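Local coordinates for uncharacterized protein (Chondromyces crocatus, PDB 6I86) that is of unknown function but is encoded in the crocagin gene cluster and probably takes part in making this peptide natural product, at residues A[63-69]-A[146-152]; A[24-28]-A[45-51]; A[12-18]-A[99-105]; A[56-62]-A[128-134]. One frame throughout, in Å; residues are numbered along the deposited sequence. Where two conformers were deposited one is given.

Contact 1. Residues A[63-69]-A[146-152]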
# COMPACT_ATOMS: atom_id res chain seq x y z
N LYS A 63 10.24 0.56 -0.88
CA LYS A 63 9.73 1.48 -1.89
C LYS A 63 8.50 0.85 -2.53
O LYS A 63 8.58 -0.24 -3.10
CB LYS A 63 10.80 1.78 -2.94
CG LYS A 63 10.33 2.62 -4.11
CD LYS A 63 11.45 2.85 -5.12
CE LYS A 63 12.56 3.72 -4.55
NZ LYS A 63 13.68 3.91 -5.51
N VAL A 64 7.36 1.53 -2.43
CA VAL A 64 6.10 1.04 -2.96
C VAL A 64 5.61 2.03 -4.00
O VAL A 64 5.38 3.21 -3.69
CB VAL A 64 5.05 0.85 -1.85
CG1 VAL A 64 3.77 0.25 -2.43
CG2 VAL A 64 5.60 -0.03 -0.75
N ARG A 65 5.45 1.56 -5.23
CA ARG A 65 4.87 2.36 -6.30
C ARG A 65 3.38 2.09 -6.38
O ARG A 65 2.95 0.93 -6.38
CB ARG A 65 5.54 2.04 -7.64
CG ARG A 65 4.93 2.79 -8.82
CD ARG A 65 5.68 2.47 -10.11
NE ARG A 65 7.10 2.79 -10.01
CZ ARG A 65 8.05 2.19 -10.73
NH1 ARG A 65 7.72 1.25 -11.60
NH2 ARG A 65 9.32 2.54 -10.57
N CYS A 66 2.58 3.15 -6.39
CA CYS A 66 1.13 3.05 -6.51
C CYS A 66 0.70 3.68 -7.82
O CYS A 66 1.12 4.79 -8.15
CB CYS A 66 0.43 3.73 -5.33
SG CYS A 66 -1.35 3.43 -5.28
N ILE A 67 -0.15 2.97 -8.56
CA ILE A 67 -0.59 3.40 -9.88
C ILE A 67 -2.10 3.34 -9.95
O ILE A 67 -2.70 2.31 -9.62
CB ILE A 67 0.03 2.52 -10.99
CG1 ILE A 67 1.56 2.56 -10.92
CG2 ILE A 67 -0.47 2.94 -12.36
CD1 ILE A 67 2.22 1.45 -11.71
N LEU A 68 -2.72 4.44 -10.38
CA LEU A 68 -4.09 4.40 -10.87
C LEU A 68 -4.02 4.14 -12.37
O LEU A 68 -3.38 4.89 -13.11
CB LEU A 68 -4.82 5.71 -10.58
CG LEU A 68 -6.20 5.83 -11.23
CD1 LEU A 68 -7.19 4.88 -10.56
CD2 LEU A 68 -6.71 7.26 -11.18
N ARG A 69 -4.65 3.05 -12.80
CA ARG A 69 -4.58 2.62 -14.19
C ARG A 69 -6.00 2.47 -14.72
O ARG A 69 -6.95 2.26 -13.96
CB ARG A 69 -3.80 1.29 -14.31
CG ARG A 69 -3.14 1.07 -15.67
CD ARG A 69 -2.41 -0.26 -15.73
NE ARG A 69 -1.09 -0.23 -15.08
CZ ARG A 69 -0.02 0.40 -15.56
NH1 ARG A 69 -0.09 1.05 -16.71
NH2 ARG A 69 1.12 0.36 -14.89
N PRO A 146 11.00 -0.69 -7.28
CA PRO A 146 10.19 -0.81 -6.06
C PRO A 146 10.08 -2.25 -5.54
O PRO A 146 10.15 -3.20 -6.31
CB PRO A 146 8.82 -0.31 -6.51
CG PRO A 146 8.77 -0.58 -7.97
CD PRO A 146 10.18 -0.40 -8.47
N ASP A 147 9.94 -2.38 -4.22
CA ASP A 147 9.72 -3.70 -3.63
C ASP A 147 8.34 -4.23 -3.97
O ASP A 147 8.13 -5.45 -4.00
CB ASP A 147 9.93 -3.63 -2.12
CG ASP A 147 11.30 -3.12 -1.74
OD1 ASP A 147 12.26 -3.91 -1.75
OD2 ASP A 147 11.42 -1.91 -1.45
N GLY A 148 7.38 -3.34 -4.22
CA GLY A 148 6.05 -3.75 -4.61
C GLY A 148 5.37 -2.66 -5.42
O GLY A 148 5.76 -1.49 -5.38
N ILE A 149 4.35 -3.07 -6.17
CA ILE A 149 3.55 -2.15 -6.98
C ILE A 149 2.09 -2.41 -6.68
O ILE A 149 1.62 -3.55 -6.80
CB ILE A 149 3.84 -2.31 -8.49
CG1 ILE A 149 5.33 -2.09 -8.78
CG2 ILE A 149 3.00 -1.33 -9.29
CD1 ILE A 149 5.68 -2.20 -10.25
N ILE A 150 1.36 -1.36 -6.30
CA ILE A 150 -0.06 -1.43 -6.01
C ILE A 150 -0.80 -0.71 -7.13
O ILE A 150 -0.62 0.50 -7.32
CB ILE A 150 -0.40 -0.81 -4.65
CG1 ILE A 150 0.52 -1.38 -3.57
CG2 ILE A 150 -1.85 -1.08 -4.29
CD1 ILE A 150 0.51 -2.89 -3.51
N THR A 151 -1.62 -1.45 -7.87
CA THR A 151 -2.32 -0.89 -9.02
C THR A 151 -3.82 -0.90 -8.76
O THR A 151 -4.39 -1.93 -8.39
CB THR A 151 -2.01 -1.67 -10.30
OG1 THR A 151 -0.59 -1.73 -10.49
CG2 THR A 151 -2.65 -0.99 -11.50
N LEU A 152 -4.45 0.25 -8.97
CA LEU A 152 -5.89 0.41 -8.83
C LEU A 152 -6.51 0.64 -10.20
O LEU A 152 -5.93 1.31 -11.05
CB LEU A 152 -6.23 1.60 -7.91
CG LEU A 152 -6.14 1.49 -6.38
CD1 LEU A 152 -4.74 1.16 -5.90
CD2 LEU A 152 -6.65 2.78 -5.75
O HOH W 1 0.56 -1.76 -12.99

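Contact 2. Residues A[24-28]-A[45-51]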
# COMPACT_ATOMS: atom_id res chain seq x y z
N SER A 24 -10.29 9.18 5.13
CA SER A 24 -11.44 9.27 6.02
C SER A 24 -11.69 7.98 6.80
O SER A 24 -12.59 7.96 7.65
CB SER A 24 -12.69 9.63 5.22
OG SER A 24 -13.06 8.58 4.34
N CYS A 25 -10.92 6.92 6.54
CA CYS A 25 -11.12 5.66 7.25
C CYS A 25 -10.84 5.83 8.74
O CYS A 25 -10.00 6.64 9.14
CB CYS A 25 -10.21 4.58 6.66
SG CYS A 25 -10.47 2.93 7.36
N SER A 26 -11.58 5.07 9.55
CA SER A 26 -11.46 5.18 11.00
C SER A 26 -10.03 4.93 11.48
O SER A 26 -9.61 5.48 12.50
CB SER A 26 -12.42 4.21 11.69
OG SER A 26 -12.11 2.87 11.35
N ILE A 27 -9.28 4.10 10.75
CA ILE A 27 -7.91 3.78 11.14
C ILE A 27 -7.01 5.01 11.11
O ILE A 27 -5.94 5.01 11.73
CB ILE A 27 -7.36 2.67 10.22
CG1 ILE A 27 -6.09 2.05 10.82
CG2 ILE A 27 -7.11 3.20 8.82
CD1 ILE A 27 -5.65 0.77 10.14
N ASN A 28 -7.41 6.07 10.41
CA ASN A 28 -6.62 7.29 10.31
C ASN A 28 -6.91 8.27 11.45
O ASN A 28 -6.64 9.47 11.30
CB ASN A 28 -6.86 7.96 8.96
CG ASN A 28 -5.68 8.81 8.51
OD1 ASN A 28 -4.55 8.58 8.92
ND2 ASN A 28 -5.95 9.80 7.66
N LEU A 45 -11.42 -4.24 8.77
CA LEU A 45 -11.35 -3.25 7.70
C LEU A 45 -10.86 -3.89 6.40
O LEU A 45 -11.34 -3.55 5.32
CB LEU A 45 -10.45 -2.09 8.11
CG LEU A 45 -11.00 -1.11 9.15
CD1 LEU A 45 -9.93 -0.09 9.54
CD2 LEU A 45 -12.24 -0.42 8.62
N LYS A 46 -9.90 -4.82 6.50
CA LYS A 46 -9.43 -5.53 5.32
C LYS A 46 -10.55 -6.37 4.71
O LYS A 46 -10.75 -6.37 3.49
CB LYS A 46 -8.23 -6.40 5.66
CG LYS A 46 -7.77 -7.28 4.51
CD LYS A 46 -6.61 -8.18 4.92
CE LYS A 46 -6.63 -9.48 4.13
NZ LYS A 46 -6.85 -9.23 2.68
N ILE A 47 -11.27 -7.11 5.56
CA ILE A 47 -12.38 -7.93 5.08
C ILE A 47 -13.42 -7.06 4.38
O ILE A 47 -14.00 -7.45 3.36
CB ILE A 47 -13.00 -8.72 6.24
CG1 ILE A 47 -12.02 -9.78 6.75
CG2 ILE A 47 -14.31 -9.38 5.82
CD1 ILE A 47 -12.50 -10.52 7.98
N ALA A 48 -13.66 -5.86 4.90
CA ALA A 48 -14.65 -4.94 4.35
C ALA A 48 -14.12 -4.13 3.18
O ALA A 48 -14.82 -3.22 2.71
CB ALA A 48 -15.17 -4.00 5.44
N HIS A 49 -12.92 -4.43 2.69
CA HIS A 49 -12.30 -3.75 1.55
C HIS A 49 -12.12 -2.26 1.80
O HIS A 49 -12.09 -1.47 0.85
CB HIS A 49 -13.10 -3.99 0.26
CG HIS A 49 -13.60 -5.39 0.11
ND1 HIS A 49 -12.75 -6.47 -0.04
CD2 HIS A 49 -14.86 -5.89 0.11
CE1 HIS A 49 -13.47 -7.57 -0.14
NE2 HIS A 49 -14.75 -7.25 -0.05
N GLU A 50 -12.01 -1.85 3.06
CA GLU A 50 -11.67 -0.47 3.39
C GLU A 50 -10.16 -0.24 3.49
O GLU A 50 -9.73 0.91 3.45
CB GLU A 50 -12.33 -0.04 4.70
CG GLU A 50 -13.84 0.10 4.63
CD GLU A 50 -14.41 0.75 5.88
OE1 GLU A 50 -13.84 1.77 6.32
OE2 GLU A 50 -15.42 0.24 6.41
N LEU A 51 -9.37 -1.30 3.60
CA LEU A 51 -7.92 -1.17 3.59
C LEU A 51 -7.31 -2.34 2.83
O LEU A 51 -7.89 -3.42 2.72
CB LEU A 51 -7.33 -1.06 5.01
CG LEU A 51 -7.14 -2.23 5.99
CD1 LEU A 51 -5.95 -3.13 5.64
CD2 LEU A 51 -6.97 -1.68 7.40

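Contact 3. Residues A[12-18]-A[99-105]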
# COMPACT_ATOMS: atom_id res chain seq x y z
N LEU A 12 9.01 3.94 3.03
CA LEU A 12 8.72 3.99 4.45
C LEU A 12 9.30 2.76 5.13
O LEU A 12 9.47 1.72 4.49
CB LEU A 12 7.21 4.08 4.73
CG LEU A 12 6.13 3.43 3.86
CD1 LEU A 12 6.47 2.01 3.42
CD2 LEU A 12 4.82 3.44 4.63
N PRO A 13 9.62 2.86 6.42
CA PRO A 13 10.01 1.66 7.17
C PRO A 13 8.80 0.88 7.63
O PRO A 13 7.70 1.42 7.81
CB PRO A 13 10.78 2.24 8.36
CG PRO A 13 10.10 3.56 8.62
CD PRO A 13 9.67 4.07 7.25
N ALA A 14 9.01 -0.42 7.83
CA ALA A 14 7.95 -1.30 8.31
C ALA A 14 8.57 -2.60 8.80
O ALA A 14 9.55 -3.09 8.24
CB ALA A 14 6.92 -1.59 7.21
N SER A 15 7.99 -3.14 9.87
CA SER A 15 8.41 -4.43 10.41
C SER A 15 7.45 -5.56 10.11
O SER A 15 7.88 -6.72 10.06
CB SER A 15 8.61 -4.33 11.93
OG SER A 15 7.39 -4.04 12.59
N THR A 16 6.16 -5.27 9.89
CA THR A 16 5.18 -6.31 9.61
C THR A 16 4.20 -5.89 8.53
O THR A 16 4.14 -6.50 7.46
CB THR A 16 4.42 -6.70 10.88
OG1 THR A 16 3.94 -5.52 11.54
CG2 THR A 16 5.31 -7.48 11.84
N TRP A 17 3.41 -4.85 8.79
CA TRP A 17 2.30 -4.47 7.92
C TRP A 17 2.42 -3.03 7.45
O TRP A 17 2.60 -2.11 8.26
CB TRP A 17 0.96 -4.66 8.63
CG TRP A 17 0.58 -6.08 8.87
CD1 TRP A 17 1.20 -7.20 8.39
CD2 TRP A 17 -0.53 -6.54 9.64
NE1 TRP A 17 0.55 -8.32 8.82
CE2 TRP A 17 -0.52 -7.95 9.60
CE3 TRP A 17 -1.53 -5.90 10.38
CZ2 TRP A 17 -1.47 -8.73 10.25
CZ3 TRP A 17 -2.48 -6.67 11.03
CH2 TRP A 17 -2.44 -8.07 10.96
N ILE A 18 2.31 -2.83 6.14
CA ILE A 18 2.04 -1.52 5.55
C ILE A 18 0.56 -1.50 5.17
O ILE A 18 0.06 -2.46 4.56
CB ILE A 18 2.93 -1.26 4.32
CG1 ILE A 18 4.41 -1.32 4.71
CG2 ILE A 18 2.60 0.08 3.70
CD1 ILE A 18 5.35 -1.50 3.54
N THR A 99 1.73 2.34 8.95
CA THR A 99 2.23 1.04 9.36
C THR A 99 1.75 0.76 10.77
O THR A 99 1.28 1.66 11.48
CB THR A 99 3.77 0.95 9.29
OG1 THR A 99 4.33 1.63 10.42
CG2 THR A 99 4.31 1.58 8.01
N THR A 100 1.86 -0.50 11.19
CA THR A 100 1.59 -0.82 12.59
C THR A 100 2.68 -0.28 13.51
O THR A 100 2.48 -0.25 14.73
CB THR A 100 1.44 -2.33 12.78
OG1 THR A 100 2.55 -3.01 12.18
CG2 THR A 100 0.14 -2.81 12.14
N ASP A 101 3.82 0.14 12.96
CA ASP A 101 4.85 0.80 13.75
C ASP A 101 4.53 2.28 13.94
O ASP A 101 4.78 2.84 15.02
CB ASP A 101 6.22 0.63 13.09
CG ASP A 101 6.60 -0.82 12.89
OD1 ASP A 101 6.40 -1.62 13.83
OD2 ASP A 101 7.11 -1.17 11.80
N GLU A 102 3.99 2.94 12.91
CA GLU A 102 3.67 4.37 12.94
C GLU A 102 2.23 4.56 12.50
O GLU A 102 1.97 4.90 11.34
CB GLU A 102 4.63 5.16 12.06
CG GLU A 102 6.10 4.88 12.32
CD GLU A 102 7.02 5.77 11.51
OE1 GLU A 102 7.00 7.00 11.73
OE2 GLU A 102 7.75 5.25 10.65
N PRO A 103 1.27 4.35 13.40
CA PRO A 103 -0.15 4.52 13.02
C PRO A 103 -0.52 5.93 12.61
O PRO A 103 -1.51 6.11 11.89
CB PRO A 103 -0.91 4.08 14.28
CG PRO A 103 0.10 4.08 15.38
CD PRO A 103 1.42 3.78 14.75
N THR A 104 0.22 6.95 13.06
CA THR A 104 -0.08 8.33 12.71
C THR A 104 0.66 8.81 11.47
O THR A 104 0.72 10.02 11.23
CB THR A 104 0.27 9.26 13.89
OG1 THR A 104 1.69 9.25 14.09
CG2 THR A 104 -0.42 8.79 15.16
N LEU A 105 1.22 7.88 10.68
CA LEU A 105 2.04 8.28 9.54
C LEU A 105 1.27 9.18 8.58
O LEU A 105 1.74 10.26 8.21
CB LEU A 105 2.57 7.04 8.82
CG LEU A 105 3.90 7.23 8.07
CD1 LEU A 105 5.01 7.63 9.02
CD2 LEU A 105 4.27 5.98 7.29
O HOH W 2 6.70 2.61 10.05
O HOH W 3 4.73 -2.80 10.46

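Contact 4. Residues A[56-62]-A[128-134]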
# COMPACT_ATOMS: atom_id res chain seq x y z
N VAL A 56 5.32 -7.54 5.09
CA VAL A 56 6.74 -7.74 4.86
C VAL A 56 7.22 -8.82 5.82
O VAL A 56 6.61 -9.09 6.86
CB VAL A 56 7.57 -6.45 5.05
CG1 VAL A 56 7.09 -5.37 4.10
CG2 VAL A 56 7.50 -5.97 6.50
N VAL A 57 8.32 -9.46 5.44
CA VAL A 57 8.83 -10.60 6.20
C VAL A 57 9.63 -10.12 7.41
O VAL A 57 9.53 -10.70 8.50
CB VAL A 57 9.67 -11.50 5.28
CG1 VAL A 57 10.00 -12.80 5.97
CG2 VAL A 57 8.93 -11.76 3.98
N LEU A 58 10.43 -9.07 7.23
CA LEU A 58 11.27 -8.56 8.31
C LEU A 58 11.33 -7.04 8.19
O LEU A 58 10.95 -6.47 7.16
CB LEU A 58 12.68 -9.16 8.27
CG LEU A 58 12.81 -10.69 8.21
CD1 LEU A 58 14.16 -11.07 7.63
CD2 LEU A 58 12.62 -11.32 9.58
N GLU A 59 11.83 -6.40 9.24
CA GLU A 59 11.90 -4.95 9.28
C GLU A 59 12.87 -4.42 8.22
O GLU A 59 13.96 -4.96 8.03
CB GLU A 59 12.31 -4.47 10.67
CG GLU A 59 13.03 -3.11 10.69
CD GLU A 59 12.07 -1.94 10.60
OE1 GLU A 59 12.47 -0.87 10.08
OE2 GLU A 59 10.92 -2.07 11.07
N GLY A 60 12.45 -3.35 7.54
CA GLY A 60 13.32 -2.70 6.59
C GLY A 60 12.69 -1.41 6.10
O GLY A 60 11.70 -0.93 6.66
N TYR A 61 13.30 -0.85 5.06
CA TYR A 61 12.75 0.30 4.35
C TYR A 61 12.36 -0.16 2.95
O TYR A 61 13.16 -0.81 2.27
CB TYR A 61 13.75 1.45 4.27
CG TYR A 61 13.79 2.34 5.48
CD1 TYR A 61 14.57 2.02 6.58
CD2 TYR A 61 13.05 3.52 5.52
CE1 TYR A 61 14.61 2.84 7.69
CE2 TYR A 61 13.09 4.35 6.63
CZ TYR A 61 13.87 4.00 7.71
OH TYR A 61 13.91 4.83 8.81
N PHE A 62 11.15 0.19 2.52
CA PHE A 62 10.60 -0.38 1.30
C PHE A 62 10.01 0.70 0.42
O PHE A 62 9.35 1.63 0.90
CB PHE A 62 9.55 -1.44 1.64
CG PHE A 62 10.02 -2.44 2.65
CD1 PHE A 62 10.96 -3.40 2.29
CD2 PHE A 62 9.57 -2.41 3.96
CE1 PHE A 62 11.42 -4.33 3.22
CE2 PHE A 62 10.02 -3.33 4.89
CZ PHE A 62 10.95 -4.29 4.52
N GLU A 128 12.46 -7.20 -1.76
CA GLU A 128 12.28 -6.83 -0.36
C GLU A 128 13.48 -7.23 0.48
O GLU A 128 13.97 -6.44 1.30
CB GLU A 128 11.01 -7.47 0.19
CG GLU A 128 10.88 -7.37 1.71
CD GLU A 128 9.85 -8.32 2.29
OE1 GLU A 128 8.83 -8.58 1.62
OE2 GLU A 128 10.06 -8.79 3.42
N SER A 129 13.98 -8.45 0.29
CA SER A 129 15.09 -8.96 1.08
C SER A 129 16.41 -8.25 0.80
O SER A 129 17.40 -8.55 1.48
CB SER A 129 15.25 -10.47 0.83
OG SER A 129 15.57 -10.73 -0.53
N LYS A 130 16.46 -7.33 -0.16
CA LYS A 130 17.65 -6.51 -0.35
C LYS A 130 17.70 -5.31 0.60
O LYS A 130 18.73 -4.64 0.66
CB LYS A 130 17.72 -5.97 -1.78
CG LYS A 130 17.88 -7.02 -2.87
CD LYS A 130 17.84 -6.34 -4.24
CE LYS A 130 17.81 -7.35 -5.37
NZ LYS A 130 17.63 -6.68 -6.69
N HIS A 131 16.61 -5.03 1.32
CA HIS A 131 16.42 -3.73 1.94
C HIS A 131 16.11 -3.83 3.43
O HIS A 131 15.53 -2.90 4.00
CB HIS A 131 15.31 -2.98 1.21
CG HIS A 131 15.57 -2.83 -0.26
ND1 HIS A 131 14.67 -3.23 -1.23
CD2 HIS A 131 16.65 -2.34 -0.93
CE1 HIS A 131 15.18 -2.99 -2.42
NE2 HIS A 131 16.37 -2.44 -2.27
N TYR A 132 16.49 -4.93 4.07
CA TYR A 132 16.33 -5.04 5.52
C TYR A 132 17.35 -4.20 6.28
O TYR A 132 17.10 -3.84 7.43
CB TYR A 132 16.45 -6.51 5.95
CG TYR A 132 15.38 -7.41 5.38
CD1 TYR A 132 14.07 -6.96 5.25
CD2 TYR A 132 15.67 -8.70 4.97
CE1 TYR A 132 13.09 -7.78 4.73
CE2 TYR A 132 14.70 -9.53 4.45
CZ TYR A 132 13.40 -9.06 4.33
OH TYR A 132 12.42 -9.88 3.81
N ASP A 133 18.48 -3.87 5.66
CA ASP A 133 19.55 -3.13 6.31
C ASP A 133 19.58 -1.66 5.91
O ASP A 133 20.53 -0.95 6.28
CB ASP A 133 20.91 -3.77 6.00
CG ASP A 133 21.05 -5.15 6.62
OD1 ASP A 133 20.39 -5.41 7.65
OD2 ASP A 133 21.83 -5.97 6.09
N VAL A 134 18.58 -1.18 5.17
CA VAL A 134 18.53 0.23 4.82
C VAL A 134 18.31 1.05 6.09
O VAL A 134 17.39 0.77 6.87
CB VAL A 134 17.43 0.49 3.77
CG1 VAL A 134 17.36 1.96 3.43
CG2 VAL A 134 17.70 -0.33 2.52

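Contact 1. Residues A[63-69]-A[146-152]
Pro146 sets its CG over one face of the Arg65 guanidinium, 4.0 Å above the plane and over its centre, and Pro146 CD comes within 3.7 Å of Arg65 NH2. The Arg65 chain bends at chi3 (-57°), which folds its flat end over the proline. Arg65 NH2 also forms a salt bridge with Glu9 on the next strand. Pro146 follows a cis peptide bond. Pro146 CB rests 3.4 Å from Lys63 O, and Lys63 CG packs beside Pro146 CA. Asp147 fastens this end: its OD2 uses the anti lone pair to accept from Lys63 N at 2.8 Å and also bonds to Tyr140 OH, while its OD1 bonds to His131 ND1. From here the two segments run as parallel strands, the one parallel pair in a mixed five-stranded sheet. Across this pair Arg65 bonds to Gly148 and Ile150, Ile67 to Ile150 and Leu152, and Arg69 to Leu152; Lys63 O takes Asp147 N. On the Arg65 face, the methyl CG2 of Ile149 drops between the carbonyl of Arg65 and the tip of Ile67, whose CD1 is 3.8 Å away. Farther along, Thr151 CG2 presses on Arg69 CB at 3.8 Å. Water 1 spans this corner, accepting from Arg69 NH2 and lying 2.8 Å from Thr151 OG1. Arg69 NH1 bonds to the carbonyl of Ala2. On the reverse face, Ile150 CG1 meets Val64 CG1 at 3.8 Å. Ile150 and Leu152 also touch Val119 of strand 115-123.

Contact 2. Residues A[24-28]-A[45-51]
Leu45 pushes one methyl into the turn formed by Cys25, Ser26 and Ile27. Its CD1 lies 3.8 Å from Cys25 SG and 3.8 Å from Ile27 CB, and Ser26 OG is a little farther off at 4.1 Å. Cys25 SG also meets Glu50 OE1 at 3.7 Å. The Cys25 chi1 of -175° sets the sulfur anti to the backbone N and carries it across to these partners. Ile27 makes the second apolar contact. Its CD1 reaches Leu51 CD2 at 3.9 Å, and the two side chains meet at about a right angle. The next shell holds these groups in place. Asn28 N bonds to Cys25 O and tightens the short 3-10 turn, and Ile27 O accepts from Trp33 NE1. Phe32 packs on Ser26, Ile27 and Leu45, while Ile42 and Leu19 touch both Ile27 and Leu51. On the other segment the helix ends just before His49, the C-prime residue, which has a positive phi of 60°. Glu50 N then bonds back to Leu45 O, and His49 N to Lys46 O. This is a Schellman motif, the C-terminal cap of helix 38-47, packed here against a 3-10 turn.

Contact 3. Residues A[12-18]-A[99-105]
Ser15 and Asp101 meet because of their first torsions. At Ser15 a chi1 of 64° puts OG between the backbone N and the carbonyl carbon, beside its own N-H. At Asp101 a chi1 of -57° turns the carboxylate toward the same spot. Ser15 OG donates to the syn lone pair of Asp101 OD1 at 2.9 Å, and Ser15 N donates to Asp101 OD2, also at 2.9 Å but bent to 134° at the hydrogen. With an alanine here the hydroxyl is gone, and Asp101 OD1 is likely to lose its mate, leaving the carboxylate freer to turn. Water 3 bridges the two segments. It accepts from Thr16 N, donates to Trp17 O and weakly to Asp101 OD2, and touches Thr100 OG1. Water 2 joins three groups: it donates to Pro13 O and Glu102 OE2 and accepts from Thr99 OG1 at 2.6 Å. Leu12 CD2 meets Leu105 CD2 at 3.7 Å and Thr99 CG2 at 3.9 Å. Thr99 CG2 also sits 3.4 Å from Pro13 O. Trp17 CE3 is 3.9 Å from Thr100 CG2; the indole nitrogen of Trp17 bonds to Gln55. Ile18 and Thr99 form an antiparallel, non-hydrogen-bonded pair. Thr100 N bonds weakly to Trp17 O at 3.4 Å. Thr99 OG1 then accepts from Glu102 N, an ST motif that leads strand 94-99 into the type I turn at Glu102 to Leu105.

Contact 4. Residues A[56-62]-A[128-134]
Tyr132 lies across the loop of residues 57 to 59. Its chi1 of -63° sets Tyr132 CG anti to the carbonyl carbon, and Tyr132 CB starts 3.6 Å from Glu59 O. Tyr132 CD1 is 3.4 Å from Glu59 O. Tyr132 CE1 passes Leu58 O and meets Phe62 CZ at 4.1 Å, edge against edge. Leu58 covers one face: its CB makes a CH-pi contact 3.9 Å from the Tyr132 ring centroid, and Leu58 CD1 is 3.6 Å from Tyr132 CE2. At the tip, Tyr132 OH touches Val57 CB and donates to Glu128 OE2 at 2.6 Å. Glu128 OE2 also accepts from Val57 N at 2.7 Å. The two donors come from opposite faces of the carboxylate, the hydroxyl 43° and the N-H 24° out of its plane. Glu128 OE1 accepts from Trp123 NE1 of strand 115-123. With an alanine at Glu128 the carboxylate is gone, and Val57 N and Tyr132 OH would probably be left without their shared acceptor, and Trp123 NE1 without its own. Tyr61 N bonds to His131 O at 3.2 Å. The contact sets the end of helix 125-128 and the turn after it against the start of strand 60-69, which pairs with strand 4-14.

Contacts 1 and 4 share strand 60-69, with centres about 17 Å apart. They meet at Asp147, whose OD1 lies 2.6 Å from His131 ND1, a probable hydrogen bond. Contacts 3 and 4 are closer, about 12 Å between centres, and are joined by backbone: Thr16 O to Val56 N is 2.8 Å and Ala14 N to Gly60 O is 3.0 Å, both probable hydrogen bonds. Contact 2 comes within about 5 Å of contact 3 at the nearest atoms, with centres about 15 Å apart; contact 4 is about 25 Å from it between centres, on the opposite side of the chain's centre. A glycerol, probably from the crystallisation liquor, lies about 4 Å from the Val57 side chain in contact 4.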